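Local coordinates for hypothetical protein (Staphylococcus aureus subsp. aureus, PDB 2ETS) that is of unknown function but belongs to a bacterial domain family and adopts a four-helical bundle fold, at residues L20-N25 with V110-Q115; M27-E32 with T98-I104; T46-T51 with S90-H94. All coordinates share one frame; numbering follows the deposited sequence.

Overall arrangement
Three contacts sample the packing of one helical bundle, and no ligand or active site is known to which they could be referred. Contacts 1 and 2 lie along the same pair, helices 12-37 and 100-120, with centres about 14 Å apart; contact 3 joins the other two long helices, 43-63 and 76-92, its centre about 12 Å from that of contact 2 and 16 Å from that of contact 1. Polar ties run between the pairs: E23 OE1 of contact 1 lies 3.0 Å from Y50 OH of contact 3, and T98 OG1 of contact 2 lies 2.6 Å from E92 O of contact 3. M27 packs against Y50, S90 and C93.

Contact 1 (L20-N25 with V110-Q115); sequences LIYEVN and VQYDLQ
L114 lies over I21, the two side chains running past each other in opposite directions, with L114 CB 3.8 Å from I21 CG1. Its two methyl groups then part to serve different neighbours. CD1 meets V24 CG2 tip to tip at 3.9 Å, while CD2 packs against CB and CD1 of L20, whose side chain crosses that of L114 at about a right angle.

V24 divides its two branches in a similar way. CG2, placed beside the backbone N by a chi1 of 171°, also touches V110 CG1 at 3.8 Å, whereas CG1 rests on the aliphatic part of Q111, 3.8 Å from its CG. This is how two neighbouring antiparallel helices of the four-helix bundle meet: segments 20-25 and 110-115 run at 167°, and apolar residues fill the space between axes that come within 10.3 Å. The inner side of the layer is closed by the other two long helices, since L20 also packs on I57, L58 and I61 of helix 43-63, and V110 on L82, I86 and L89 of helix 76-92.

On its more exposed side the contact turns polar. The side chain of Q111, extended beyond CG, carries NE2 across to the partner helix, where it donates to a water 3.0 Å away; that water in turn donates to I21 O at 3.1 Å, bridging the helices through a backbone carbonyl. N25 OD1 also comes within 2.9 Å of Q111 NE2, but the angle is too poor for a hydrogen bond, and the two amide planes are turned 65° apart. I21 CD1 approaches Q115 OE1, the two side chains crossing at about a right angle.

Contact 2 (M27-E32 with T98-I104); sequences MQQNFE and TSRKLFI
The rings of F31 and F103 lie nearly flat against each other in an offset stack, with centroids 4.3 Å apart and planes inclined by only 17°. Their side chains enter from facing helices and slide past one another in opposite directions, so F103 CD2 sits over the rim of one face of F31, and F103 CE2 comes within 3.5 Å of F31 CB. Both rings reach this overlap with CG anti to the backbone N (chi1 171° for F31).

The far end of F31 is met at its edge by the T98 carbonyl oxygen, 3.5 Å from CE1 and also hydrogen-bonded to K35 NZ, while the T98 methyl group CG2 packs against the same ring carbon. F31 CZ lies equally near R100 CA, at the start of helix 100-120, whose first turn is capped by S99 OG accepting from L102 N.

R100 bends back at chi3 toward the 27-32 segment, and its guanidinium group presents a face to F31 CE2, which lies over its centre. Its edge is given to E32 in a salt bridge: NH1 donates to the syn side of OE2 at 2.7 Å and nearly straight, whereas the NH2 bond to OE1 is long and weak. The carboxylate is twisted 39° from the guanidinium plane, consistent with one strong bond rather than two.

Within the bundle, this layer of two antiparallel helices is backed by L89 and E92 of helix 76-92, which touch F103, and by Y50 and I54 of helix 43-63, which pack on selenomethionine M27.

Contact 3 (T46-T51 with S90-H94); sequences TVKPYT and SVECH
V47 and H94 meet over an imidazole face: V47 CA lies above one side of the H94 ring, C93 SG lies above the opposite side, and Y50 CD2 comes to the edge. In this four-helix bundle, segment 90-94 brings H94 against helix 43-63. The edge of H94 is turned toward the face of Y50 in an offset edge-to-face pair, with centroids 5.2 Å apart and planes at 76°. Its closest atom is NE2, 3.3 Å from Y50 CD2. The tyrosine ring in turn receives the S90 carbonyl oxygen at its own edge, 3.6 Å from CD2.

The H94 side chain, with CG beside its backbone N (chi1 -62°), runs alongside V47 in the opposite sense, so that V47 CG2 packs on H94 CB at 3.6 Å, and V47 CG1 adds a contact with CD2. T46 CG2 approaches the ND1 and CE1 side obliquely. Both polar ends of the aromatic pair are anchored beyond the two segments: ND1 of H94 is hydrogen-bonded to H41 ND1, and the hydroxyl of Y50 to E23 OE1 on helix 12-37. The H41 bond may help fix the turn of the imidazole, while the E23 bond would hold the far end of the Y50 ring in place.

One turn further on, where T51 and S90 have the nearest CA atoms, the contact passes to short side chains. T51 CG2 touches V91 CG2, at 3.5 Å, and S90 OG, both on one side of it. That serine hydroxyl is also hydrogen-bonded to E87 O, and it accepts from a water 2.7 Å away that donates a second, weak bond to T51 O at 3.3 Å.

Contact 1 (L20-N25 with V110-Q115)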
loop_
_atom_site.group_PDB
_atom_site.type_symbol
_atom_site.label_atom_id
_atom_site.label_comp_id
_atom_site.label_asym_id
_atom_site.label_seq_id
_atom_site.Cartn_x
_atom_site.Cartn_y
_atom_site.Cartn_z
ATOM N N LEU A 20 -1.599 0.693 -6.755
ATOM C CA LEU A 20 -1.076 0.636 -5.398
ATOM C C LEU A 20 0.313 1.289 -5.325
ATOM O O LEU A 20 0.651 1.951 -4.356
ATOM C CB LEU A 20 -0.991 -0.811 -4.902
ATOM C CG LEU A 20 -2.299 -1.548 -4.637
ATOM C CD1 LEU A 20 -2.007 -3.012 -4.363
ATOM C CD2 LEU A 20 -3.002 -0.934 -3.458
ATOM N N ILE A 21 1.133 1.068 -6.335
ATOM C CA ILE A 21 2.436 1.710 -6.396
ATOM C C ILE A 21 2.316 3.228 -6.280
ATOM O O ILE A 21 2.947 3.855 -5.388
ATOM C CB ILE A 21 3.212 1.284 -7.659
ATOM C CG1 ILE A 21 3.660 -0.189 -7.458
ATOM C CG2 ILE A 21 4.450 2.173 -7.870
ATOM C CD1 ILE A 21 4.319 -0.831 -8.677
ATOM N N TYR A 22 1.487 3.807 -7.138
ATOM C CA TYR A 22 1.188 5.246 -7.068
ATOM C C TYR A 22 0.740 5.621 -5.653
ATOM O O TYR A 22 1.246 6.588 -5.072
ATOM C CB TYR A 22 0.125 5.665 -8.103
ATOM C CG TYR A 22 -0.545 7.017 -7.800
ATOM C CD1 TYR A 22 -0.004 8.251 -8.248
ATOM C CD2 TYR A 22 -1.716 7.060 -7.082
ATOM C CE1 TYR A 22 -0.642 9.478 -7.952
ATOM C CE2 TYR A 22 -2.357 8.261 -6.803
ATOM C CZ TYR A 22 -1.820 9.452 -7.204
ATOM O OH TYR A 22 -2.542 10.572 -6.843
ATOM N N GLU A 23 -0.215 4.846 -5.101
ATOM C CA GLU A 23 -0.763 5.182 -3.791
ATOM C C GLU A 23 0.270 5.117 -2.630
ATOM O O GLU A 23 0.282 5.974 -1.739
ATOM C CB GLU A 23 -1.977 4.318 -3.508
ATOM C CG GLU A 23 -3.221 4.757 -4.290
ATOM C CD GLU A 23 -3.756 6.122 -3.870
ATOM O OE1 GLU A 23 -3.112 6.782 -3.012
ATOM O OE2 GLU A 23 -4.829 6.528 -4.392
ATOM N N VAL A 24 1.147 4.112 -2.665
ATOM C CA VAL A 24 2.207 3.986 -1.665
ATOM C C VAL A 24 3.190 5.204 -1.758
ATOM O O VAL A 24 3.670 5.725 -0.739
ATOM C CB VAL A 24 2.907 2.629 -1.826
ATOM C CG1 VAL A 24 4.141 2.525 -0.962
ATOM C CG2 VAL A 24 1.926 1.481 -1.479
ATOM N N ASN A 25 3.482 5.659 -2.966
ATOM C CA ASN A 25 4.212 6.924 -3.135
ATOM C C ASN A 25 3.499 8.138 -2.555
ATOM O O ASN A 25 4.075 8.981 -1.912
ATOM C CB ASN A 25 4.492 7.166 -4.600
ATOM C CG ASN A 25 5.532 6.233 -5.134
ATOM O OD1 ASN A 25 6.556 5.999 -4.485
ATOM N ND2 ASN A 25 5.283 5.679 -6.319
ATOM N N VAL A 110 7.167 -2.798 1.125
ATOM C CA VAL A 110 5.975 -2.783 0.276
ATOM C C VAL A 110 6.297 -2.457 -1.198
ATOM O O VAL A 110 5.841 -3.172 -2.106
ATOM C CB VAL A 110 4.922 -1.816 0.857
ATOM C CG1 VAL A 110 3.802 -1.565 -0.085
ATOM C CG2 VAL A 110 4.366 -2.401 2.174
ATOM N N GLN A 111 7.107 -1.430 -1.442
ATOM C CA GLN A 111 7.474 -1.086 -2.836
ATOM C C GLN A 111 8.240 -2.263 -3.410
ATOM O O GLN A 111 8.039 -2.618 -4.582
ATOM C CB GLN A 111 8.278 0.237 -2.954
ATOM C CG GLN A 111 7.531 1.442 -2.335
ATOM C CD GLN A 111 8.302 2.784 -2.311
ATOM O OE1 GLN A 111 9.453 2.875 -1.814
ATOM N NE2 GLN A 111 7.646 3.850 -2.838
ATOM N N TYR A 112 9.065 -2.920 -2.580
ATOM C CA TYR A 112 9.814 -4.062 -3.079
ATOM C C TYR A 112 8.874 -5.207 -3.549
ATOM O O TYR A 112 8.962 -5.693 -4.678
ATOM C CB TYR A 112 10.862 -4.532 -2.058
ATOM C CG TYR A 112 11.514 -5.803 -2.466
ATOM C CD1 TYR A 112 10.926 -7.031 -2.162
ATOM C CD2 TYR A 112 12.703 -5.797 -3.187
ATOM C CE1 TYR A 112 11.508 -8.223 -2.571
ATOM C CE2 TYR A 112 13.299 -6.996 -3.594
ATOM C CZ TYR A 112 12.691 -8.192 -3.290
ATOM O OH TYR A 112 13.249 -9.377 -3.708
ATOM N N ASP A 113 7.948 -5.598 -2.701
ATOM C CA ASP A 113 6.953 -6.596 -3.077
ATOM C C ASP A 113 6.118 -6.222 -4.301
ATOM O O ASP A 113 5.843 -7.046 -5.178
ATOM C CB ASP A 113 6.015 -6.802 -1.913
ATOM C CG ASP A 113 6.658 -7.592 -0.772
ATOM O OD1 ASP A 113 7.720 -8.238 -0.989
ATOM O OD2 ASP A 113 6.069 -7.571 0.333
ATOM N N LEU A 114 5.656 -4.981 -4.314
ATOM C CA LEU A 114 4.840 -4.479 -5.415
ATOM C C LEU A 114 5.556 -4.569 -6.758
ATOM O O LEU A 114 4.948 -4.919 -7.770
ATOM C CB LEU A 114 4.424 -3.033 -5.133
ATOM C CG LEU A 114 3.340 -2.880 -4.056
ATOM C CD1 LEU A 114 3.071 -1.419 -3.833
ATOM C CD2 LEU A 114 2.033 -3.586 -4.439
ATOM N N GLN A 115 6.850 -4.264 -6.767
ATOM C CA GLN A 115 7.625 -4.383 -7.994
ATOM C C GLN A 115 7.711 -5.820 -8.485
ATOM O O GLN A 115 7.659 -6.058 -9.696
ATOM C CB GLN A 115 9.043 -3.841 -7.811
ATOM C CG GLN A 115 9.150 -2.362 -7.841
ATOM C CD GLN A 115 8.700 -1.767 -9.190
ATOM O OE1 GLN A 115 8.012 -0.745 -9.209
ATOM N NE2 GLN A 115 9.046 -2.433 -10.305
HETATM O O HOH W 1 5.640 2.480 -4.528
#

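Contact 2 (M27-E32 with T98-I104)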
loop_
_atom_site.group_PDB
_atom_site.type_symbol
_atom_site.label_atom_id
_atom_site.label_comp_id
_atom_site.label_asym_id
_atom_site.label_seq_id
_atom_site.Cartn_x
_atom_site.Cartn_y
_atom_site.Cartn_z
HETATM N N MSE A 27 1.443 7.984 -0.093
HETATM C CA MSE A 27 1.569 7.813 1.362
HETATM C C MSE A 27 2.899 8.363 1.870
HETATM O O MSE A 27 2.958 8.925 2.946
HETATM C CB MSE A 27 1.440 6.352 1.739
HETATM C CG MSE A 27 0.063 5.812 1.468
HETATM SE SE MSE A 27 0.021 3.918 1.815
HETATM C CE MSE A 27 -1.318 3.471 0.492
ATOM N N GLN A 28 3.967 8.215 1.096
ATOM C CA GLN A 28 5.247 8.763 1.503
ATOM C C GLN A 28 5.175 10.303 1.563
ATOM O O GLN A 28 5.677 10.924 2.498
ATOM C CB GLN A 28 6.364 8.310 0.568
ATOM C CG GLN A 28 7.768 8.680 1.087
ATOM C CD GLN A 28 8.896 8.055 0.250
ATOM O OE1 GLN A 28 8.652 7.375 -0.753
ATOM N NE2 GLN A 28 10.140 8.303 0.661
ATOM N N GLN A 29 4.507 10.908 0.607
ATOM C CA GLN A 29 4.395 12.371 0.584
ATOM C C GLN A 29 3.535 12.871 1.740
ATOM O O GLN A 29 3.857 13.872 2.340
ATOM C CB GLN A 29 3.876 12.886 -0.758
ATOM C CG GLN A 29 4.877 13.769 -1.557
ATOM C CD GLN A 29 5.705 14.759 -0.675
ATOM O OE1 GLN A 29 5.157 15.674 -0.037
ATOM N NE2 GLN A 29 7.027 14.559 -0.646
ATOM N N ASN A 30 2.482 12.127 2.083
ATOM C CA ASN A 30 1.614 12.477 3.197
ATOM C C ASN A 30 2.382 12.446 4.524
ATOM O O ASN A 30 2.256 13.324 5.382
ATOM C CB ASN A 30 0.430 11.509 3.242
ATOM C CG ASN A 30 -0.696 11.922 2.293
ATOM O OD1 ASN A 30 -1.328 12.932 2.506
ATOM N ND2 ASN A 30 -0.920 11.155 1.233
ATOM N N PHE A 31 3.193 11.424 4.679
ATOM C CA PHE A 31 3.986 11.271 5.874
ATOM C C PHE A 31 4.950 12.459 5.974
ATOM O O PHE A 31 5.108 13.048 7.040
ATOM C CB PHE A 31 4.724 9.934 5.828
ATOM C CG PHE A 31 5.737 9.761 6.922
ATOM C CD1 PHE A 31 5.328 9.485 8.223
ATOM C CD2 PHE A 31 7.094 9.870 6.653
ATOM C CE1 PHE A 31 6.249 9.302 9.235
ATOM C CE2 PHE A 31 8.028 9.688 7.674
ATOM C CZ PHE A 31 7.599 9.393 8.974
ATOM N N GLU A 32 5.583 12.812 4.863
ATOM C CA GLU A 32 6.469 13.979 4.824
ATOM C C GLU A 32 5.750 15.260 5.174
ATOM O O GLU A 32 6.339 16.140 5.793
ATOM C CB GLU A 32 7.143 14.142 3.455
ATOM C CG GLU A 32 8.224 13.120 3.174
ATOM C CD GLU A 32 9.351 13.083 4.213
ATOM O OE1 GLU A 32 9.737 14.133 4.783
ATOM O OE2 GLU A 32 9.879 11.979 4.426
ATOM N N THR A 98 4.072 9.132 13.909
ATOM C CA THR A 98 4.579 7.916 13.263
ATOM C C THR A 98 6.129 7.946 13.170
ATOM O O THR A 98 6.749 8.935 12.695
ATOM C CB THR A 98 3.960 7.750 11.864
ATOM O OG1 THR A 98 2.543 7.493 11.987
ATOM C CG2 THR A 98 4.654 6.667 11.083
ATOM N N SER A 99 6.750 6.848 13.577
ATOM C CA SER A 99 8.210 6.694 13.489
ATOM C C SER A 99 8.756 6.658 12.067
ATOM O O SER A 99 8.409 5.782 11.285
ATOM C CB SER A 99 8.630 5.379 14.167
ATOM O OG SER A 99 9.977 5.071 13.845
ATOM N N ARG A 100 9.661 7.567 11.741
ATOM C CA ARG A 100 10.257 7.584 10.398
ATOM C C ARG A 100 10.983 6.272 10.090
ATOM O O ARG A 100 10.890 5.734 8.995
ATOM C CB ARG A 100 11.245 8.724 10.274
ATOM C CG ARG A 100 11.960 8.736 8.934
ATOM C CD ARG A 100 12.784 10.000 8.750
ATOM N NE ARG A 100 11.958 11.207 8.782
ATOM C CZ ARG A 100 11.331 11.746 7.731
ATOM N NH1 ARG A 100 11.415 11.167 6.536
ATOM N NH2 ARG A 100 10.606 12.872 7.879
ATOM N N LYS A 101 11.730 5.797 11.077
ATOM C CA LYS A 101 12.488 4.579 10.955
ATOM C C LYS A 101 11.577 3.404 10.529
ATOM O O LYS A 101 11.868 2.703 9.564
ATOM C CB LYS A 101 13.212 4.329 12.290
ATOM C CG LYS A 101 13.909 2.995 12.408
ATOM C CD LYS A 101 14.706 2.921 13.721
ATOM C CE LYS A 101 14.686 1.527 14.361
ATOM N NZ LYS A 101 15.242 0.469 13.461
ATOM N N LEU A 102 10.464 3.231 11.217
ATOM C CA LEU A 102 9.614 2.044 11.017
ATOM C C LEU A 102 8.726 2.211 9.775
ATOM O O LEU A 102 8.493 1.256 9.053
ATOM C CB LEU A 102 8.749 1.786 12.253
ATOM C CG LEU A 102 9.485 1.475 13.568
ATOM C CD1 LEU A 102 8.474 1.293 14.699
ATOM C CD2 LEU A 102 10.381 0.266 13.471
ATOM N N PHE A 103 8.254 3.438 9.556
ATOM C CA PHE A 103 7.422 3.781 8.401
ATOM C C PHE A 103 8.172 3.594 7.088
ATOM O O PHE A 103 7.681 2.936 6.164
ATOM C CB PHE A 103 6.896 5.208 8.516
ATOM C CG PHE A 103 5.967 5.599 7.391
ATOM C CD1 PHE A 103 4.650 5.275 7.451
ATOM C CD2 PHE A 103 6.448 6.227 6.253
ATOM C CE1 PHE A 103 3.799 5.603 6.416
ATOM C CE2 PHE A 103 5.617 6.575 5.229
ATOM C CZ PHE A 103 4.301 6.268 5.294
ATOM N N ILE A 104 9.388 4.108 7.024
ATOM C CA ILE A 104 10.167 4.033 5.799
ATOM C C ILE A 104 10.653 2.605 5.503
ATOM O O ILE A 104 10.623 2.147 4.376
ATOM C CB ILE A 104 11.333 5.022 5.870
ATOM C CG1 ILE A 104 10.787 6.466 5.965
ATOM C CG2 ILE A 104 12.272 4.872 4.669
ATOM C CD1 ILE A 104 9.891 6.900 4.841
#

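Contact 3 (T46-T51 with S90-H94)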
loop_
_atom_site.group_PDB
_atom_site.type_symbol
_atom_site.label_atom_id
_atom_site.label_comp_id
_atom_site.label_asym_id
_atom_site.label_seq_id
_atom_site.Cartn_x
_atom_site.Cartn_y
_atom_site.Cartn_z
ATOM N N THR A 46 -10.061 13.442 6.248
ATOM C CA THR A 46 -8.888 13.014 5.478
ATOM C C THR A 46 -8.537 11.525 5.646
ATOM O O THR A 46 -8.414 10.811 4.666
ATOM C CB THR A 46 -7.626 13.829 5.859
ATOM O OG1 THR A 46 -7.900 15.242 5.815
ATOM C CG2 THR A 46 -6.444 13.479 4.915
ATOM N N VAL A 47 -8.353 11.066 6.876
ATOM C CA VAL A 47 -7.868 9.695 7.117
ATOM C C VAL A 47 -8.885 8.610 6.743
ATOM O O VAL A 47 -8.538 7.657 6.045
ATOM C CB VAL A 47 -7.414 9.478 8.584
ATOM C CG1 VAL A 47 -6.808 8.086 8.753
ATOM C CG2 VAL A 47 -6.407 10.552 8.978
ATOM N N LYS A 48 -10.106 8.739 7.231
ATOM C CA LYS A 48 -11.140 7.752 6.958
ATOM C C LYS A 48 -11.394 7.601 5.447
ATOM O O LYS A 48 -11.285 6.494 4.912
ATOM C CB LYS A 48 -12.448 8.098 7.705
ATOM C CG LYS A 48 -13.445 6.943 7.798
ATOM C CD LYS A 48 -14.732 7.362 8.524
ATOM C CE LYS A 48 -15.861 6.280 8.406
ATOM N NZ LYS A 48 -16.979 6.650 7.445
ATOM N N PRO A 49 -11.689 8.710 4.747
ATOM C CA PRO A 49 -11.897 8.571 3.312
ATOM C C PRO A 49 -10.711 7.973 2.552
ATOM O O PRO A 49 -10.894 7.180 1.632
ATOM C CB PRO A 49 -12.146 10.021 2.848
ATOM C CG PRO A 49 -12.520 10.777 4.061
ATOM C CD PRO A 49 -11.776 10.118 5.181
ATOM N N TYR A 50 -9.501 8.320 2.964
ATOM C CA TYR A 50 -8.319 7.836 2.297
ATOM C C TYR A 50 -8.132 6.334 2.474
ATOM O O TYR A 50 -7.902 5.595 1.506
ATOM C CB TYR A 50 -7.071 8.552 2.812
ATOM C CG TYR A 50 -5.856 8.108 2.057
ATOM C CD1 TYR A 50 -5.654 8.512 0.726
ATOM C CD2 TYR A 50 -4.952 7.227 2.624
ATOM C CE1 TYR A 50 -4.525 8.093 0.017
ATOM C CE2 TYR A 50 -3.848 6.770 1.918
ATOM C CZ TYR A 50 -3.627 7.235 0.626
ATOM O OH TYR A 50 -2.544 6.786 -0.070
ATOM N N THR A 51 -8.225 5.893 3.720
ATOM C CA THR A 51 -8.067 4.456 4.055
ATOM C C THR A 51 -9.186 3.630 3.442
ATOM O O THR A 51 -8.962 2.529 2.987
ATOM C CB THR A 51 -8.068 4.221 5.557
ATOM O OG1 THR A 51 -9.307 4.701 6.099
ATOM C CG2 THR A 51 -6.887 4.912 6.204
ATOM N N SER A 90 -1.333 3.241 5.052
ATOM C CA SER A 90 -2.384 4.133 4.601
ATOM C C SER A 90 -2.938 4.946 5.786
ATOM O O SER A 90 -3.380 6.052 5.595
ATOM C CB SER A 90 -3.506 3.367 3.945
ATOM O OG SER A 90 -4.309 2.706 4.908
ATOM N N VAL A 91 -2.825 4.401 7.002
ATOM C CA VAL A 91 -3.194 5.098 8.236
ATOM C C VAL A 91 -2.024 5.886 8.848
ATOM O O VAL A 91 -2.159 7.083 9.215
ATOM C CB VAL A 91 -3.690 4.089 9.298
ATOM C CG1 VAL A 91 -3.732 4.755 10.657
ATOM C CG2 VAL A 91 -5.045 3.602 8.926
ATOM N N GLU A 92 -0.862 5.241 8.907
ATOM C CA GLU A 92 0.266 5.808 9.643
ATOM C C GLU A 92 0.804 7.088 9.009
ATOM O O GLU A 92 1.412 7.936 9.699
ATOM C CB GLU A 92 1.366 4.769 9.815
ATOM C CG GLU A 92 0.952 3.663 10.739
ATOM C CD GLU A 92 1.953 2.518 10.781
ATOM O OE1 GLU A 92 3.055 2.621 10.206
ATOM O OE2 GLU A 92 1.614 1.516 11.421
ATOM N N CYS A 93 0.531 7.263 7.722
ATOM C CA CYS A 93 1.123 8.357 6.985
ATOM C C CYS A 93 0.449 9.693 7.328
ATOM O O CYS A 93 0.894 10.773 6.883
ATOM C CB CYS A 93 1.088 8.059 5.486
ATOM S SG CYS A 93 -0.596 8.152 4.770
ATOM N N HIS A 94 -0.605 9.606 8.140
ATOM C CA HIS A 94 -1.397 10.765 8.513
ATOM C C HIS A 94 -1.104 11.220 9.936
ATOM O O HIS A 94 -1.734 12.154 10.421
ATOM C CB HIS A 94 -2.893 10.436 8.366
ATOM C CG HIS A 94 -3.302 10.110 6.968
ATOM N ND1 HIS A 94 -3.339 11.057 5.949
ATOM C CD2 HIS A 94 -3.715 8.944 6.419
ATOM C CE1 HIS A 94 -3.736 10.467 4.833
ATOM N NE2 HIS A 94 -3.971 9.187 5.092
HETATM O O HOH W 2 -6.374 1.042 4.442
#